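Local coordinates for uncharacterized tRNA/rRNA methyltransferase HI0380 (Haemophilus influenzae, PDB 3ILK), which probably binds RNA and transfers methyl groups to it from S-adenosyl-L-methionine, as a member of the TrmH family of SPOUT methyltransferases, at residues Arg9-Glu14 with Lys108-Phe113; Ser16-Ile21 with Glu46-Leu51; Ser23-Met28 with Ala53-Ile58; Val39-Val44 with Ala62-Ser67. One frame throughout, in Å; residues are numbered along the deposited sequence.

Contact 1 of 4, residues Arg9-Glu14 with Lys108-Phe113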
loop_
_atom_site.group_PDB
_atom_site.type_symbol
_atom_site.label_atom_id
_atom_site.label_comp_id
_atom_site.label_asym_id
_atom_site.label_seq_id
_atom_site.Cartn_x
_atom_site.Cartn_y
_atom_site.Cartn_z
ATOM N N ARG A 9 -8.133 3.690 23.545
ATOM C CA ARG A 9 -7.398 2.914 24.538
ATOM C C ARG A 9 -7.162 1.524 23.987
ATOM O O ARG A 9 -8.122 0.817 23.652
ATOM C CB ARG A 9 -8.199 2.849 25.858
ATOM C CG ARG A 9 -7.483 2.067 27.016
ATOM C CD ARG A 9 -8.302 2.056 28.300
ATOM N NE ARG A 9 -8.707 3.410 28.717
ATOM C CZ ARG A 9 -9.724 3.711 29.526
ATOM N NH1 ARG A 9 -10.508 2.772 30.078
ATOM N NH2 ARG A 9 -9.978 4.994 29.765
ATOM N N ILE A 10 -5.906 1.102 23.976
ATOM C CA ILE A 10 -5.526 -0.252 23.617
ATOM C C ILE A 10 -5.448 -1.080 24.910
ATOM O O ILE A 10 -4.692 -0.750 25.812
ATOM C CB ILE A 10 -4.157 -0.249 22.860
ATOM C CG1 ILE A 10 -4.251 0.530 21.530
ATOM C CG2 ILE A 10 -3.595 -1.686 22.620
ATOM C CD1 ILE A 10 -5.148 -0.106 20.483
ATOM N N VAL A 11 -6.255 -2.134 25.008
ATOM C CA VAL A 11 -6.244 -2.948 26.226
ATOM C C VAL A 11 -5.635 -4.314 25.942
ATOM O O VAL A 11 -6.061 -4.999 25.046
ATOM C CB VAL A 11 -7.680 -3.153 26.787
ATOM C CG1 VAL A 11 -7.608 -4.021 28.105
ATOM C CG2 VAL A 11 -8.436 -1.743 26.949
ATOM N N LEU A 12 -4.658 -4.735 26.733
ATOM C CA LEU A 12 -4.085 -6.048 26.586
ATOM C C LEU A 12 -4.436 -6.952 27.798
ATOM O O LEU A 12 -3.974 -6.716 28.970
ATOM C CB LEU A 12 -2.553 -5.936 26.468
ATOM C CG LEU A 12 -1.927 -4.899 25.530
ATOM C CD1 LEU A 12 -0.353 -5.031 25.534
ATOM C CD2 LEU A 12 -2.464 -4.988 24.092
ATOM N N ILE A 13 -5.245 -7.980 27.502
ATOM C CA ILE A 13 -5.686 -8.952 28.520
ATOM C C ILE A 13 -4.629 -9.981 28.856
ATOM O O ILE A 13 -4.278 -10.817 28.022
ATOM C CB ILE A 13 -6.914 -9.732 28.086
ATOM C CG1 ILE A 13 -8.031 -8.771 27.552
ATOM C CG2 ILE A 13 -7.467 -10.561 29.243
ATOM C CD1 ILE A 13 -8.493 -7.702 28.551
ATOM N N GLU A 14 -4.200 -9.958 30.112
ATOM C CA GLU A 14 -3.255 -10.958 30.659
ATOM C C GLU A 14 -2.138 -11.241 29.726
ATOM O O GLU A 14 -2.103 -12.303 29.152
ATOM C CB GLU A 14 -3.960 -12.268 31.018
ATOM C CG GLU A 14 -5.108 -12.040 31.971
ATOM C CD GLU A 14 -5.848 -13.318 32.303
ATOM O OE1 GLU A 14 -5.276 -14.434 32.169
ATOM O OE2 GLU A 14 -6.976 -13.220 32.771
ATOM N N LYS A 108 -14.966 7.804 23.507
ATOM C CA LYS A 108 -13.785 6.966 23.709
ATOM C C LYS A 108 -14.086 5.520 23.317
ATOM O O LYS A 108 -15.197 5.025 23.563
ATOM C CB LYS A 108 -13.356 6.963 25.194
ATOM C CG LYS A 108 -12.631 8.211 25.686
ATOM C CD LYS A 108 -12.276 8.048 27.168
ATOM C CE LYS A 108 -11.775 9.336 27.752
ATOM N NZ LYS A 108 -11.619 9.180 29.234
ATOM N N ILE A 109 -13.066 4.850 22.800
ATOM C CA ILE A 109 -13.136 3.553 22.216
ATOM C C ILE A 109 -12.076 2.722 22.956
ATOM O O ILE A 109 -10.910 3.170 23.126
ATOM C CB ILE A 109 -12.760 3.645 20.673
ATOM C CG1 ILE A 109 -13.701 4.571 19.915
ATOM C CG2 ILE A 109 -12.660 2.252 20.026
ATOM C CD1 ILE A 109 -13.059 5.925 19.615
ATOM N N ALA A 110 -12.452 1.541 23.430
ATOM C CA ALA A 110 -11.381 0.575 23.825
ATOM C C ALA A 110 -11.284 -0.516 22.757
ATOM O O ALA A 110 -12.289 -1.009 22.262
ATOM C CB ALA A 110 -11.711 -0.025 25.202
ATOM N N ILE A 111 -10.089 -0.839 22.310
ATOM C CA ILE A 111 -9.911 -2.052 21.553
ATOM C C ILE A 111 -9.181 -3.059 22.425
ATOM O O ILE A 111 -8.069 -2.791 22.851
ATOM C CB ILE A 111 -9.179 -1.755 20.243
ATOM C CG1 ILE A 111 -9.883 -0.553 19.522
ATOM C CG2 ILE A 111 -9.168 -2.988 19.376
ATOM C CD1 ILE A 111 -9.104 -0.055 18.316
ATOM N N VAL A 112 -9.796 -4.236 22.624
ATOM C CA VAL A 112 -9.369 -5.197 23.607
ATOM C C VAL A 112 -8.819 -6.368 22.846
ATOM O O VAL A 112 -9.497 -6.936 21.992
ATOM C CB VAL A 112 -10.538 -5.647 24.586
ATOM C CG1 VAL A 112 -9.973 -6.515 25.750
ATOM C CG2 VAL A 112 -11.292 -4.367 25.157
ATOM N N PHE A 113 -7.580 -6.690 23.182
ATOM C CA PHE A 113 -6.819 -7.811 22.648
ATOM C C PHE A 113 -6.840 -8.911 23.675
ATOM O O PHE A 113 -6.276 -8.767 24.796
ATOM C CB PHE A 113 -5.400 -7.348 22.292
ATOM C CG PHE A 113 -5.366 -6.356 21.141
ATOM C CD1 PHE A 113 -5.653 -4.994 21.350
ATOM C CD2 PHE A 113 -5.064 -6.788 19.853
ATOM C CE1 PHE A 113 -5.630 -4.085 20.287
ATOM C CE2 PHE A 113 -5.060 -5.896 18.789
ATOM C CZ PHE A 113 -5.355 -4.542 19.004
#
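Phe113 lays its ring beside the branched side chain of Ile10, with CE1 3.9 Å from Ile10 CG2. Val11 O lies in the ring plane, at the edge, while Ile10 CG2 and Leu12 CD2 approach it obliquely. On the other face of the sheet, Ile13 crosses Val112 so tightly that Ile13 CD1 stands 3.4 Å from Val112 CG1. Val112 CG1 reaches that place because it is anti to its own backbone N (chi1 -172°). Val11 and Val112 lie side by side and point the same way, and Val11 CG2 meets Ala110 CB at 4.1 Å. Five backbone hydrogen bonds fix this parallel register, running from Arg9 N to Ile109 O (2.9 Å) through to Ile13 N and Phe113 O (3.0 Å). The axes of the two short strand segments come within 4.8 Å at their closest, their directions 25° apart, a parallel pairing with Arg9 opposite Ala110 and Leu12 opposite Phe113. Arg9 sends its guanidinium to the carbonyls of Ala71 and Asp73. Within the parallel sheet of this SPOUT-type domain, strand 35-39 flanks 8-13 on its other edge; helix 145-169 packs on Phe113 and Ile111, and helix 68-71 on Val11 and Val112.

Contact 2 of 4, residues Ser16-Ile21 with Glu46-Leu51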
loop_
_atom_site.group_PDB
_atom_site.type_symbol
_atom_site.label_atom_id
_atom_site.label_comp_id
_atom_site.label_asym_id
_atom_site.label_seq_id
_atom_site.Cartn_x
_atom_site.Cartn_y
_atom_site.Cartn_z
ATOM N N SER A 16 1.640 -12.296 28.909
ATOM C CA SER A 16 2.561 -13.265 29.494
ATOM C C SER A 16 3.982 -12.727 29.585
ATOM O O SER A 16 4.383 -12.170 30.642
ATOM C CB SER A 16 2.568 -14.557 28.669
ATOM O OG SER A 16 1.257 -15.106 28.607
ATOM N N HIS A 17 4.782 -12.916 28.536
ATOM C CA HIS A 17 6.174 -12.447 28.561
ATOM C C HIS A 17 6.158 -10.930 28.645
ATOM O O HIS A 17 5.387 -10.254 27.914
ATOM C CB HIS A 17 6.940 -12.905 27.315
ATOM C CG HIS A 17 6.981 -14.386 27.146
ATOM N ND1 HIS A 17 8.053 -15.152 27.559
ATOM C CD2 HIS A 17 6.083 -15.248 26.615
ATOM C CE1 HIS A 17 7.813 -16.421 27.284
ATOM N NE2 HIS A 17 6.622 -16.506 26.719
ATOM N N SER A 18 6.978 -10.388 29.547
ATOM C CA SER A 18 6.963 -8.958 29.824
ATOM C C SER A 18 7.439 -8.166 28.607
ATOM O O SER A 18 7.114 -6.997 28.467
ATOM C CB SER A 18 7.813 -8.648 31.039
ATOM O OG SER A 18 9.102 -9.134 30.833
ATOM N N GLY A 19 8.190 -8.828 27.725
ATOM C CA GLY A 19 8.574 -8.269 26.434
ATOM C C GLY A 19 7.420 -7.963 25.501
ATOM O O GLY A 19 7.526 -7.061 24.694
ATOM N N ASN A 20 6.320 -8.712 25.598
ATOM C CA ASN A 20 5.169 -8.505 24.729
ATOM C C ASN A 20 4.499 -7.151 24.918
ATOM O O ASN A 20 3.970 -6.568 23.967
ATOM C CB ASN A 20 4.138 -9.608 24.953
ATOM C CG ASN A 20 4.672 -10.974 24.579
ATOM O OD1 ASN A 20 5.740 -11.080 23.978
ATOM N ND2 ASN A 20 3.940 -12.026 24.933
ATOM N N ILE A 21 4.459 -6.683 26.162
ATOM C CA ILE A 21 4.018 -5.302 26.461
ATOM C C ILE A 21 4.935 -4.295 25.740
ATOM O O ILE A 21 4.472 -3.345 25.158
ATOM C CB ILE A 21 4.112 -5.033 27.995
ATOM C CG1 ILE A 21 3.160 -5.949 28.749
ATOM C CG2 ILE A 21 3.972 -3.553 28.297
ATOM C CD1 ILE A 21 3.306 -5.854 30.253
ATOM N N GLU A 46 12.171 -4.954 33.231
ATOM C CA GLU A 46 13.077 -4.309 32.289
ATOM C C GLU A 46 12.784 -4.679 30.821
ATOM O O GLU A 46 12.817 -3.813 29.949
ATOM C CB GLU A 46 14.537 -4.563 32.659
ATOM C CG GLU A 46 15.548 -3.760 31.836
ATOM C CD GLU A 46 15.745 -2.311 32.317
ATOM O OE1 GLU A 46 16.827 -2.003 32.892
ATOM O OE2 GLU A 46 14.827 -1.476 32.100
ATOM N N GLN A 47 12.453 -5.943 30.569
ATOM C CA GLN A 47 12.087 -6.404 29.231
ATOM C C GLN A 47 10.890 -5.670 28.608
ATOM O O GLN A 47 10.861 -5.501 27.389
ATOM C CB GLN A 47 11.836 -7.923 29.206
ATOM C CG GLN A 47 13.063 -8.771 29.498
ATOM C CD GLN A 47 14.268 -8.279 28.730
ATOM O OE1 GLN A 47 14.263 -8.242 27.487
ATOM N NE2 GLN A 47 15.304 -7.866 29.463
ATOM N N SER A 48 9.916 -5.248 29.430
ATOM C CA SER A 48 8.789 -4.452 28.951
ATOM C C SER A 48 9.288 -3.127 28.378
ATOM O O SER A 48 8.722 -2.592 27.401
ATOM C CB SER A 48 7.780 -4.192 30.085
ATOM O OG SER A 48 7.409 -5.412 30.716
ATOM N N TYR A 49 10.344 -2.612 28.999
ATOM C CA TYR A 49 10.969 -1.370 28.579
ATOM C C TYR A 49 11.948 -1.563 27.429
ATOM O O TYR A 49 11.872 -0.846 26.432
ATOM C CB TYR A 49 11.653 -0.694 29.768
ATOM C CG TYR A 49 10.633 -0.213 30.763
ATOM C CD1 TYR A 49 10.014 1.017 30.586
ATOM C CD2 TYR A 49 10.246 -1.011 31.857
ATOM C CE1 TYR A 49 9.068 1.482 31.490
ATOM C CE2 TYR A 49 9.297 -0.563 32.770
ATOM C CZ TYR A 49 8.710 0.693 32.567
ATOM O OH TYR A 49 7.773 1.184 33.439
ATOM N N ALA A 50 12.822 -2.554 27.560
ATOM C CA ALA A 50 13.774 -2.900 26.507
ATOM C C ALA A 50 13.120 -3.090 25.133
ATOM O O ALA A 50 13.567 -2.504 24.164
ATOM C CB ALA A 50 14.576 -4.144 26.876
ATOM N N LEU A 51 12.092 -3.923 25.058
ATOM C CA LEU A 51 11.437 -4.211 23.781
ATOM C C LEU A 51 10.575 -3.046 23.228
ATOM O O LEU A 51 10.059 -3.106 22.078
ATOM C CB LEU A 51 10.644 -5.536 23.890
ATOM C CG LEU A 51 11.437 -6.813 23.574
ATOM C CD1 LEU A 51 12.712 -6.906 24.426
ATOM C CD2 LEU A 51 10.596 -8.061 23.753
#
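Gln47 opens the contact from helix 46-50: its CB rests 3.4 Å from Ser18 OG, while the amide end turns away at a bend in the middle of the chain. The hydroxyl it touches is engaged by Asp45 OD1, just before the segment, so the start of helix 18-31 is held to the chain leading into helix 46-50.

Ser48 follows and makes the hydrogen bond of the contact. Its OG donates to Ser18 O over 2.8 Å, arriving above the carbonyl plane, 41° out of it, with a C=O...donor angle of 115°. The torsion that sets OG beside its own backbone N (chi1 -52°) also suits the bond this hydroxyl shares with Asp45 N. Ser48 CA adds a CA-H...O contact to the same carbonyl, Ser18 O, at 3.1 Å. Farther along helix 18-31, Ile21 CD1 comes within 4.2 Å of Ser48 OG.

Leu51 closes the contact by laying CD2 against the backbone of Gly19, 3.4 Å from Gly19 CA and equally near Gly19 O. That spacing to CA is tighter than usual for two carbons.

The helices thus meet at the backbone of Gly19, against which Leu51 CD2 packs, while serine hydroxyls supply the polar links: Ser18 O, buried here, receives its hydroxyl bond from Ser48, and Asp45 meets both serines, its OD1 bonding Ser18 OG and its backbone N bonding Ser48 OG.

Contact 3 of 4, residues Ser23-Met28 with Ala53-Ile58. With SO4 (sulfate ion), chain I.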
loop_
_atom_site.group_PDB
_atom_site.type_symbol
_atom_site.label_atom_id
_atom_site.label_comp_id
_atom_site.label_asym_id
_atom_site.label_seq_id
_atom_site.Cartn_x
_atom_site.Cartn_y
_atom_site.Cartn_z
ATOM N N SER A 23 6.720 -4.777 22.949
ATOM C CA SER A 23 6.652 -4.929 21.493
ATOM C C SER A 23 5.313 -4.285 21.056
ATOM O O SER A 23 5.279 -3.623 20.012
ATOM C CB SER A 23 6.730 -6.392 21.077
ATOM O OG SER A 23 7.960 -6.938 21.521
ATOM N N ALA A 24 4.265 -4.445 21.858
ATOM C CA ALA A 24 2.950 -3.763 21.543
ATOM C C ALA A 24 2.969 -2.214 21.636
ATOM O O ALA A 24 2.280 -1.513 20.839
ATOM C CB ALA A 24 1.833 -4.310 22.431
ATOM N N ALA A 25 3.660 -1.699 22.664
ATOM C CA ALA A 25 3.887 -0.247 22.860
ATOM C C ALA A 25 4.652 0.339 21.674
ATOM O O ALA A 25 4.288 1.374 21.138
ATOM C CB ALA A 25 4.701 -0.003 24.132
ATOM N N ARG A 26 5.728 -0.330 21.281
ATOM C CA ARG A 26 6.424 0.020 20.019
ATOM C C ARG A 26 5.477 0.072 18.788
ATOM O O ARG A 26 5.408 1.116 18.092
ATOM C CB ARG A 26 7.647 -0.916 19.829
ATOM C CG ARG A 26 8.538 -0.588 18.617
ATOM C CD ARG A 26 9.567 -1.673 18.426
ATOM N NE ARG A 26 10.609 -1.308 17.449
ATOM C CZ ARG A 26 11.645 -2.072 17.134
ATOM N NH1 ARG A 26 11.816 -3.241 17.718
ATOM N NH2 ARG A 26 12.516 -1.662 16.241
ATOM N N ALA A 27 4.724 -1.012 18.527
ATOM C CA ALA A 27 3.747 -1.033 17.397
ATOM C C ALA A 27 2.771 0.161 17.432
ATOM O O ALA A 27 2.617 0.882 16.438
ATOM C CB ALA A 27 2.950 -2.380 17.331
HETATM N N MSE A 28 2.194 0.402 18.588
HETATM C CA MSE A 28 1.357 1.578 18.805
HETATM C C MSE A 28 2.035 2.918 18.440
HETATM O O MSE A 28 1.405 3.790 17.761
HETATM C CB MSE A 28 0.932 1.666 20.277
HETATM C CG MSE A 28 0.050 0.522 20.752
HETATM SE SE MSE A 28 -0.314 0.524 22.654
HETATM C CE MSE A 28 -1.071 2.252 22.984
ATOM N N ALA A 53 11.726 -0.135 22.689
ATOM C CA ALA A 53 12.637 0.440 21.704
ATOM C C ALA A 53 12.463 1.958 21.460
ATOM O O ALA A 53 12.450 2.398 20.324
ATOM C CB ALA A 53 12.559 -0.364 20.359
ATOM N N GLY A 54 12.322 2.733 22.524
ATOM C CA GLY A 54 12.044 4.157 22.422
ATOM C C GLY A 54 10.571 4.488 22.678
ATOM O O GLY A 54 10.177 5.676 22.693
ATOM N N ALA A 55 9.749 3.463 22.870
ATOM C CA ALA A 55 8.367 3.692 23.235
ATOM C C ALA A 55 8.150 3.524 24.744
ATOM O O ALA A 55 7.062 3.117 25.200
ATOM C CB ALA A 55 7.454 2.768 22.445
ATOM N N GLU A 56 9.159 3.840 25.541
ATOM C CA GLU A 56 9.043 3.678 26.986
ATOM C C GLU A 56 7.912 4.512 27.587
ATOM O O GLU A 56 7.282 4.093 28.562
ATOM C CB GLU A 56 10.345 4.027 27.703
ATOM C CG GLU A 56 11.496 3.044 27.484
ATOM C CD GLU A 56 12.256 3.295 26.183
ATOM O OE1 GLU A 56 11.814 4.137 25.372
ATOM O OE2 GLU A 56 13.315 2.656 25.972
ATOM N N ASN A 57 7.683 5.698 27.028
ATOM C CA ASN A 57 6.678 6.601 27.567
ATOM C C ASN A 57 5.327 5.895 27.656
ATOM O O ASN A 57 4.579 6.031 28.669
ATOM C CB ASN A 57 6.576 7.884 26.724
ATOM C CG ASN A 57 6.159 7.607 25.253
ATOM O OD1 ASN A 57 6.838 6.867 24.496
ATOM N ND2 ASN A 57 5.037 8.201 24.847
ATOM N N ILE A 58 5.025 5.123 26.606
ATOM C CA ILE A 58 3.740 4.391 26.512
ATOM C C ILE A 58 3.637 3.340 27.623
ATOM O O ILE A 58 2.623 3.262 28.287
ATOM C CB ILE A 58 3.503 3.840 25.069
ATOM C CG1 ILE A 58 3.400 5.016 24.069
ATOM C CG2 ILE A 58 2.309 2.865 25.037
ATOM C CD1 ILE A 58 3.387 4.647 22.548
HETATM S S SO4 I . 14.876 -4.915 16.589
HETATM O O1 SO4 I . 15.385 -3.600 16.929
HETATM O O2 SO4 I . 14.995 -5.801 17.753
HETATM O O3 SO4 I . 13.467 -4.825 16.234
HETATM O O4 SO4 I . 15.604 -5.497 15.482
#
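Ile58 meets Ala25 through its CG2 methyl, 3.8 Å from Ala25 CB, and through CD1, which lies 3.7 Å from Ala25 O. The same CG2, set anti to the backbone N of Ile58, also receives Met28 CE (selenomethionine) at 4.0 Å, where the two side chains cross. Ala55 fills the next position: its CB sits 3.7 Å from both Ala25 O and Arg26 N, against the backbone of helix 18-31. No hydrogen bond joins the segments, so this core is held by small and branched apolar groups.

Arg26 carries the contact outward. With CG anti to the backbone N (chi1 -175°) and the chain extended to NE, its guanidinium passes over Ala53, whose CB lies against one face, offset toward the rim, 3.6 Å from Arg26 NE. Ala53 has just left helical geometry with positive phi, and Ala55 is the N-cap residue of helix 56-61; the turn between the two thus delivers both methyl groups to helix 18-31. In this SPOUT-type domain, strand 8-13, helix 18-31 and strand 35-39 form a beta-alpha-beta crossover between neighbouring parallel strands, and Met28 and Ile58 both rest on Leu36 of strand 35-39.

At the guanidinium edge, Arg26 NH1 donates to O3 of a sulfate ion at 2.7 Å, with an N-H...O angle of 149°; the bond from Arg26 NH2 to O3 is weak. The ion, probably from the crystallisation liquor, is also bound by Asn20 and Asn144 of the second subunit. Tyr140 of that subunit packs on Arg26 and hydrogen-bonds to Ala53 O, while Lys29 reaches back to Gly54 O and Asn57 OD1.

Contact 4 of 4, residues Val39-Val44 with Ala62-Ser67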
loop_
_atom_site.group_PDB
_atom_site.type_symbol
_atom_site.label_atom_id
_atom_site.label_comp_id
_atom_site.label_asym_id
_atom_site.label_seq_id
_atom_site.Cartn_x
_atom_site.Cartn_y
_atom_site.Cartn_z
ATOM N N VAL A 39 -4.508 -5.582 31.674
ATOM C CA VAL A 39 -5.312 -6.332 32.649
ATOM C C VAL A 39 -4.462 -7.457 33.169
ATOM O O VAL A 39 -4.007 -8.325 32.398
ATOM C CB VAL A 39 -6.621 -6.840 32.070
ATOM C CG1 VAL A 39 -7.543 -7.535 33.148
ATOM C CG2 VAL A 39 -7.438 -5.643 31.366
ATOM N N SER A 40 -4.188 -7.438 34.474
ATOM C CA SER A 40 -3.453 -8.537 35.100
ATOM C C SER A 40 -2.309 -9.043 34.226
ATOM O O SER A 40 -2.313 -10.206 33.862
ATOM C CB SER A 40 -4.360 -9.742 35.364
ATOM O OG SER A 40 -5.285 -9.403 36.351
ATOM N N PRO A 41 -1.362 -8.168 33.872
ATOM C CA PRO A 41 -0.197 -8.687 33.208
ATOM C C PRO A 41 0.480 -9.630 34.167
ATOM O O PRO A 41 0.453 -9.449 35.413
ATOM C CB PRO A 41 0.684 -7.442 32.992
ATOM C CG PRO A 41 0.267 -6.511 34.091
ATOM C CD PRO A 41 -1.231 -6.725 34.162
ATOM N N LYS A 42 1.099 -10.642 33.599
ATOM C CA LYS A 42 1.806 -11.618 34.421
ATOM C C LYS A 42 3.052 -10.978 34.988
ATOM O O LYS A 42 3.511 -11.278 36.110
ATOM C CB LYS A 42 2.154 -12.794 33.529
ATOM C CG LYS A 42 2.930 -13.910 34.199
ATOM C CD LYS A 42 3.020 -15.073 33.220
ATOM C CE LYS A 42 3.515 -16.331 33.934
ATOM N NZ LYS A 42 4.651 -15.963 34.796
ATOM N N SER A 43 3.670 -10.114 34.211
ATOM C CA SER A 43 4.864 -9.470 34.721
ATOM C C SER A 43 5.215 -8.258 33.879
ATOM O O SER A 43 5.031 -8.267 32.665
ATOM C CB SER A 43 6.012 -10.458 34.690
ATOM O OG SER A 43 6.888 -10.085 33.666
ATOM N N VAL A 44 5.696 -7.208 34.524
ATOM C CA VAL A 44 6.247 -6.062 33.785
ATOM C C VAL A 44 7.583 -5.721 34.410
ATOM O O VAL A 44 7.654 -5.524 35.602
ATOM C CB VAL A 44 5.274 -4.823 33.742
ATOM C CG1 VAL A 44 3.862 -5.123 34.276
ATOM C CG2 VAL A 44 5.922 -3.585 34.311
ATOM N N ALA A 62 1.058 3.503 31.038
ATOM C CA ALA A 62 -0.008 2.521 30.938
ATOM C C ALA A 62 -0.761 2.371 32.238
ATOM O O ALA A 62 -0.192 2.422 33.314
ATOM C CB ALA A 62 0.510 1.159 30.469
ATOM N N ARG A 63 -2.088 2.274 32.109
ATOM C CA ARG A 63 -2.934 1.769 33.152
ATOM C C ARG A 63 -2.680 0.284 33.425
ATOM O O ARG A 63 -2.352 -0.483 32.529
ATOM C CB ARG A 63 -4.387 1.900 32.750
ATOM C CG ARG A 63 -4.813 3.241 32.777
ATOM C CD ARG A 63 -6.312 3.317 32.540
ATOM N NE ARG A 63 -6.582 4.736 32.377
ATOM C CZ ARG A 63 -7.778 5.285 32.397
ATOM N NH1 ARG A 63 -8.857 4.522 32.571
ATOM N NH2 ARG A 63 -7.858 6.602 32.254
ATOM N N VAL A 64 -2.883 -0.089 34.682
ATOM C CA VAL A 64 -2.819 -1.475 35.077
ATOM C C VAL A 64 -3.943 -1.774 36.028
ATOM O O VAL A 64 -3.961 -1.297 37.172
ATOM C CB VAL A 64 -1.521 -1.833 35.733
ATOM C CG1 VAL A 64 -1.477 -3.346 35.881
ATOM C CG2 VAL A 64 -0.381 -1.359 34.884
ATOM N N VAL A 65 -4.867 -2.603 35.547
ATOM C CA VAL A 65 -6.062 -2.941 36.314
ATOM C C VAL A 65 -6.225 -4.467 36.380
ATOM O O VAL A 65 -5.549 -5.230 35.648
ATOM C CB VAL A 65 -7.369 -2.253 35.743
ATOM C CG1 VAL A 65 -7.225 -0.694 35.744
ATOM C CG2 VAL A 65 -7.752 -2.777 34.307
ATOM N N ASP A 66 -7.149 -4.869 37.249
ATOM C CA ASP A 66 -7.430 -6.245 37.574
ATOM C C ASP A 66 -8.689 -6.786 36.880
ATOM O O ASP A 66 -8.990 -7.946 37.020
ATOM C CB ASP A 66 -7.642 -6.345 39.103
ATOM C CG ASP A 66 -7.251 -7.675 39.638
ATOM O OD1 ASP A 66 -6.521 -8.389 38.908
ATOM O OD2 ASP A 66 -7.627 -8.008 40.795
ATOM N N SER A 67 -9.441 -5.947 36.154
ATOM C CA SER A 67 -10.712 -6.393 35.607
ATOM C C SER A 67 -10.995 -5.723 34.242
ATOM O O SER A 67 -10.437 -4.639 33.905
ATOM C CB SER A 67 -11.852 -6.065 36.588
ATOM O OG SER A 67 -12.404 -4.760 36.358
HETATM O O HOH W 1 -7.750 -10.397 36.048
#
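Val39, Val65 and Ser40 carry most of this contact, which joins the end of strand 35-39 to the outermost strand 63-65. Val39 and Val65 form a parallel bridge, their CA atoms 5.0 Å apart, with both side chains on the same face of the sheet. The two valines meet methyl to methyl, Val39 CG2 lying 4.1 Å from Val65 CG2, and their side chains cross at a slant. The other branch, Val39 CG1, is anti to the backbone N (chi1 -175°), which carries it past Val65 to the backbone of the next residues, 3.9 Å from Ser67 N. Helix 68-71 covers this face, with Ala71 touching both valines.

Ser40 binds through its backbone: its N donates to Val65 O over 2.8 Å, with an N-H...O angle of 160°. Val39 CA lends the same carbonyl, Val65 O, a CA-H...O contact at 3.2 Å. The serine hydroxyl points to the loop after the strand, where Ser40 OG is 3.0 Å from Asp66 OD1. A water hydrogen-bonded to Ser40 OG (2.7 Å) also donates to Asp66 O, bridging side chain to backbone. Beyond it, Pro41 brings CD and CG across Val64 CG1, CD at 3.8 Å.

Ser67 starts helix 68-71 as its N-cap residue, and its OG is also bonded to Glu70. Chemically, the contact passes from an apolar valine pair under the helix to a polar end at Ser40 and Asp66, bridged by a water; one direct backbone hydrogen bond and one water bridge link the segments where the sheet pairing ends.

From the N terminus, strand 8-13 comes first and pairs with 109-113 in contact 1, closing the longest loop of the four; contacts 2, 3 and 4 all fall within it. Helix 18-31 then supplies contact 2 near its start and contact 3 farther along, their centres about 10 Å apart, and the chain returns to meet them through 46-51 and 53-58. These two loops cross each other, and contact 4, between 39-44 and 62-67, crosses both. Contacts 1 and 4 share the parallel sheet through strand 35-39, where Val39 packs on Val11 and Ile13. Contacts 2 and 3 fasten the two short helices to helix 18-31, which reaches strand 8-13 through Ala24 and Met28.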